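Local coordinates for MUTM (fpg) protein (Thermus thermophilus, PDB 1EE8) that belongs to the MutM (Fpg) family, with a helix-two-turn-helix domain and a zinc finger that holds a zinc ion, at residues A[164-176]-A[253-265]. Numbering follows the deposited sequence.
Sequences ADEALFRARLSPF and RGTHFCPTCQGEG. With ZN (zinc ion), chain C.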
loop_
_atom_site.group_PDB
_atom_site.type_symbol
_atom_site.label_atom_id
_atom_site.label_comp_id
_atom_site.label_asym_id
_atom_site.label_seq_id
_atom_site.Cartn_x
_atom_site.Cartn_y
_atom_site.Cartn_z
ATOM N N ALA A 164 12.773 29.724 17.518
ATOM C CA ALA A 164 12.753 29.795 18.975
ATOM C C ALA A 164 13.756 30.904 19.331
ATOM O O ALA A 164 13.432 31.836 20.070
ATOM C CB ALA A 164 13.187 28.475 19.593
ATOM N N ASP A 165 14.970 30.802 18.789
ATOM C CA ASP A 165 16.006 31.803 19.043
ATOM C C ASP A 165 15.509 33.215 18.684
ATOM O O ASP A 165 15.641 34.150 19.476
ATOM C CB ASP A 165 17.273 31.495 18.224
ATOM C CG ASP A 165 18.081 30.327 18.788
ATOM O OD1 ASP A 165 17.598 29.644 19.714
ATOM O OD2 ASP A 165 19.208 30.094 18.297
ATOM N N GLU A 166 14.927 33.370 17.497
ATOM C CA GLU A 166 14.451 34.683 17.077
ATOM C C GLU A 166 13.291 35.209 17.924
ATOM O O GLU A 166 13.214 36.398 18.205
ATOM C CB GLU A 166 14.052 34.660 15.595
ATOM C CG GLU A 166 15.232 34.512 14.633
ATOM C CD GLU A 166 16.223 35.665 14.730
ATOM O OE1 GLU A 166 17.410 35.401 15.011
ATOM O OE2 GLU A 166 15.818 36.833 14.523
ATOM N N ALA A 167 12.393 34.328 18.338
ATOM C CA ALA A 167 11.258 34.763 19.145
ATOM C C ALA A 167 11.743 35.231 20.513
ATOM O O ALA A 167 11.290 36.253 21.039
ATOM C CB ALA A 167 10.244 33.618 19.303
ATOM N N LEU A 168 12.668 34.471 21.085
ATOM C CA LEU A 168 13.225 34.790 22.387
ATOM C C LEU A 168 13.943 36.134 22.376
ATOM O O LEU A 168 13.877 36.894 23.344
ATOM C CB LEU A 168 14.170 33.671 22.834
ATOM C CG LEU A 168 13.432 32.381 23.221
ATOM C CD1 LEU A 168 14.405 31.211 23.324
ATOM C CD2 LEU A 168 12.706 32.616 24.558
ATOM N N PHE A 169 14.631 36.433 21.284
ATOM C CA PHE A 169 15.322 37.711 21.188
ATOM C C PHE A 169 14.307 38.828 21.053
ATOM O O PHE A 169 14.417 39.874 21.693
ATOM C CB PHE A 169 16.235 37.788 19.968
ATOM C CG PHE A 169 16.811 39.160 19.756
ATOM C CD1 PHE A 169 17.870 39.606 20.535
ATOM C CD2 PHE A 169 16.236 40.036 18.843
ATOM C CE1 PHE A 169 18.350 40.907 20.408
ATOM C CE2 PHE A 169 16.706 41.339 18.709
ATOM C CZ PHE A 169 17.764 41.773 19.493
ATOM N N ARG A 170 13.318 38.618 20.197
ATOM C CA ARG A 170 12.330 39.653 20.001
ATOM C C ARG A 170 11.638 39.979 21.322
ATOM O O ARG A 170 11.355 41.138 21.603
ATOM C CB ARG A 170 11.313 39.240 18.940
ATOM C CG ARG A 170 10.403 40.389 18.567
ATOM C CD ARG A 170 9.621 40.137 17.305
ATOM N NE ARG A 170 10.481 39.995 16.133
ATOM C CZ ARG A 170 10.023 39.986 14.887
ATOM N NH1 ARG A 170 10.856 39.847 13.865
ATOM N NH2 ARG A 170 8.722 40.127 14.667
ATOM N N ALA A 171 11.399 38.955 22.138
ATOM C CA ALA A 171 10.741 39.121 23.433
ATOM C C ALA A 171 11.724 39.494 24.540
ATOM O O ALA A 171 11.328 39.698 25.687
ATOM C CB ALA A 171 10.004 37.834 23.807
ATOM N N ARG A 172 13.004 39.575 24.194
ATOM C CA ARG A 172 14.052 39.920 25.150
ATOM C C ARG A 172 14.042 39.021 26.386
ATOM O O ARG A 172 14.056 39.502 27.524
ATOM C CB ARG A 172 13.920 41.388 25.567
ATOM C CG ARG A 172 14.010 42.376 24.396
ATOM C CD ARG A 172 15.381 42.347 23.741
ATOM N NE ARG A 172 15.594 43.501 22.865
ATOM C CZ ARG A 172 15.106 43.630 21.635
ATOM N NH1 ARG A 172 14.365 42.669 21.096
ATOM N NH2 ARG A 172 15.345 44.743 20.948
ATOM N N LEU A 173 14.036 37.715 26.156
ATOM C CA LEU A 173 14.024 36.742 27.243
ATOM C C LEU A 173 15.173 35.751 27.123
ATOM O O LEU A 173 15.587 35.381 26.019
ATOM C CB LEU A 173 12.695 35.981 27.254
ATOM C CG LEU A 173 11.449 36.805 27.571
ATOM C CD1 LEU A 173 10.199 35.936 27.424
ATOM C CD2 LEU A 173 11.560 37.359 28.986
ATOM N N SER A 174 15.692 35.321 28.265
ATOM C CA SER A 174 16.784 34.366 28.265
ATOM C C SER A 174 16.308 32.992 27.814
ATOM O O SER A 174 15.300 32.483 28.297
ATOM C CB SER A 174 17.390 34.238 29.653
ATOM O OG SER A 174 18.303 33.164 29.676
ATOM N N PRO A 175 17.036 32.374 26.875
ATOM C CA PRO A 175 16.666 31.049 26.378
ATOM C C PRO A 175 16.938 29.992 27.445
ATOM O O PRO A 175 16.316 28.930 27.462
ATOM C CB PRO A 175 17.593 30.856 25.177
ATOM C CG PRO A 175 18.000 32.253 24.795
ATOM C CD PRO A 175 18.174 32.916 26.118
ATOM N N PHE A 176 17.855 30.313 28.351
ATOM C CA PHE A 176 18.284 29.375 29.381
ATOM C C PHE A 176 17.606 29.389 30.746
ATOM O O PHE A 176 17.802 28.465 31.538
ATOM C CB PHE A 176 19.796 29.520 29.552
ATOM C CG PHE A 176 20.524 29.705 28.252
ATOM C CD1 PHE A 176 20.942 30.971 27.846
ATOM C CD2 PHE A 176 20.734 28.625 27.401
ATOM C CE1 PHE A 176 21.555 31.159 26.614
ATOM C CE2 PHE A 176 21.347 28.806 26.164
ATOM C CZ PHE A 176 21.758 30.075 25.770
ATOM N N ARG A 253 23.725 21.312 20.633
ATOM C CA ARG A 253 22.547 22.156 20.496
ATOM C C ARG A 253 22.925 23.615 20.673
ATOM O O ARG A 253 23.148 24.080 21.793
ATOM C CB ARG A 253 21.492 21.768 21.536
ATOM C CG ARG A 253 20.065 22.115 21.130
ATOM C CD ARG A 253 19.679 21.379 19.848
ATOM N NE ARG A 253 18.275 21.563 19.488
ATOM C CZ ARG A 253 17.703 21.019 18.418
ATOM N NH1 ARG A 253 18.414 20.256 17.597
ATOM N NH2 ARG A 253 16.418 21.237 18.164
ATOM N N GLY A 254 23.002 24.332 19.559
ATOM C CA GLY A 254 23.354 25.735 19.612
ATOM C C GLY A 254 22.144 26.609 19.856
ATOM O O GLY A 254 21.033 26.268 19.461
ATOM N N THR A 255 22.366 27.739 20.517
ATOM C CA THR A 255 21.305 28.691 20.816
ATOM C C THR A 255 21.913 30.083 20.732
ATOM O O THR A 255 22.824 30.416 21.497
ATOM C CB THR A 255 20.730 28.460 22.231
ATOM O OG1 THR A 255 20.080 27.184 22.280
ATOM C CG2 THR A 255 19.724 29.547 22.592
ATOM N N HIS A 256 21.424 30.887 19.790
ATOM C CA HIS A 256 21.928 32.246 19.604
ATOM C C HIS A 256 21.135 33.230 20.453
ATOM O O HIS A 256 19.915 33.113 20.570
ATOM C CB HIS A 256 21.839 32.663 18.136
ATOM C CG HIS A 256 22.574 31.756 17.200
ATOM N ND1 HIS A 256 22.154 30.472 16.922
ATOM C CD2 HIS A 256 23.700 31.948 16.471
ATOM C CE1 HIS A 256 22.987 29.913 16.062
ATOM N NE2 HIS A 256 23.934 30.788 15.772
ATOM N N PHE A 257 21.832 34.207 21.028
ATOM C CA PHE A 257 21.186 35.194 21.886
ATOM C C PHE A 257 22.140 36.331 22.238
ATOM O O PHE A 257 23.357 36.196 22.102
ATOM C CB PHE A 257 20.750 34.521 23.185
ATOM C CG PHE A 257 21.904 34.139 24.067
ATOM C CD1 PHE A 257 22.230 34.904 25.184
ATOM C CD2 PHE A 257 22.706 33.042 23.748
ATOM C CE1 PHE A 257 23.340 34.581 25.972
ATOM C CE2 PHE A 257 23.813 32.714 24.525
ATOM C CZ PHE A 257 24.132 33.485 25.641
ATOM N N CYS A 258 21.575 37.452 22.685
ATOM C CA CYS A 258 22.372 38.592 23.117
ATOM C C CYS A 258 22.312 38.534 24.631
ATOM O O CYS A 258 21.232 38.653 25.224
ATOM C CB CYS A 258 21.780 39.923 22.645
ATOM S SG CYS A 258 22.620 41.374 23.377
ATOM N N PRO A 259 23.468 38.329 25.281
ATOM C CA PRO A 259 23.505 38.253 26.744
ATOM C C PRO A 259 22.890 39.483 27.405
ATOM O O PRO A 259 22.040 39.367 28.290
ATOM C CB PRO A 259 24.996 38.111 27.043
ATOM C CG PRO A 259 25.511 37.377 25.825
ATOM C CD PRO A 259 24.810 38.112 24.710
ATOM N N THR A 260 23.311 40.664 26.968
ATOM C CA THR A 260 22.784 41.887 27.556
ATOM C C THR A 260 21.291 42.074 27.331
ATOM O O THR A 260 20.532 42.201 28.285
ATOM C CB THR A 260 23.509 43.135 27.031
ATOM O OG1 THR A 260 24.906 43.034 27.329
ATOM C CG2 THR A 260 22.951 44.389 27.703
ATOM N N CYS A 261 20.867 42.083 26.072
ATOM C CA CYS A 261 19.455 42.278 25.754
ATOM C C CYS A 261 18.506 41.182 26.226
ATOM O O CYS A 261 17.309 41.424 26.372
ATOM C CB CYS A 261 19.282 42.466 24.249
ATOM S SG CYS A 261 19.946 44.017 23.642
ATOM N N GLN A 262 19.027 39.984 26.470
ATOM C CA GLN A 262 18.171 38.886 26.897
ATOM C C GLN A 262 18.376 38.391 28.331
ATOM O O GLN A 262 18.170 37.216 28.634
ATOM C CB GLN A 262 18.290 37.736 25.893
ATOM C CG GLN A 262 17.684 38.092 24.538
ATOM C CD GLN A 262 17.881 37.019 23.484
ATOM O OE1 GLN A 262 18.894 36.996 22.777
ATOM N NE2 GLN A 262 16.909 36.120 23.374
ATOM N N GLY A 263 18.773 39.305 29.211
ATOM C CA GLY A 263 18.951 38.975 30.614
ATOM C C GLY A 263 19.963 37.911 30.987
ATOM O O GLY A 263 19.727 37.128 31.904
ATOM N N GLU A 264 21.089 37.882 30.286
ATOM C CA GLU A 264 22.145 36.921 30.570
ATOM C C GLU A 264 23.465 37.677 30.713
ATOM O O GLU A 264 23.512 38.737 31.337
ATOM C CB GLU A 264 22.247 35.889 29.441
ATOM C CG GLU A 264 21.111 34.868 29.400
ATOM C CD GLU A 264 21.019 34.024 30.667
ATOM O OE1 GLU A 264 20.459 34.510 31.670
ATOM O OE2 GLU A 264 21.514 32.876 30.665
ATOM N N GLY A 265 24.531 37.135 30.135
ATOM C CA GLY A 265 25.827 37.789 30.213
ATOM C C GLY A 265 26.479 37.679 31.579
ATOM O O GLY A 265 26.088 38.389 32.507
HETATM ZN ZN ZN C . 21.784 43.359 22.459
HETATM O O HOH W 1 17.541 33.877 21.461
#
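Gln262 reaches in from the zinc finger to the end of helix 161-170, part of the helix-two-turn-helix domain. Its side chain runs extended beyond CG (chi2 175°), and the amide stands at right angles to the Phe169 ring, OE1 in the ring plane at the edge near CD1. NE2 gives a weak bond to Leu173 O (3.0 Å) and also donates to a water, which in turn donates to Asp165 O and His256 O, bridging helix and strand. At the strand, Asp165 OD2 takes two bonds from one residue: a nearly straight one from His256 N (2.8 Å), arriving from above the carboxylate plane, and a longer one from His256 ND1 (3.3 Å), whose ring plane contains the oxygen. Lys147 salt-bridges the other oxygen, OD1. Beyond the helix end, Phe176 turns its edge to Phe257 in a T-shaped pair (planes at 80°), with Phe176 CE1 over the centre of the Phe257 face, while Pro175 CG packs against Phe257 CB. Further out, a Schellman motif at Arg172 ends the helix, and Phe169 CZ sits over the centre of one face of the Arg172 guanidinium. Cys258 and Cys261 bind zinc together with Cys238 and Cys241. Gln262 is tied to this site too: Cys258 N donates to its OE1 at 2.7 Å.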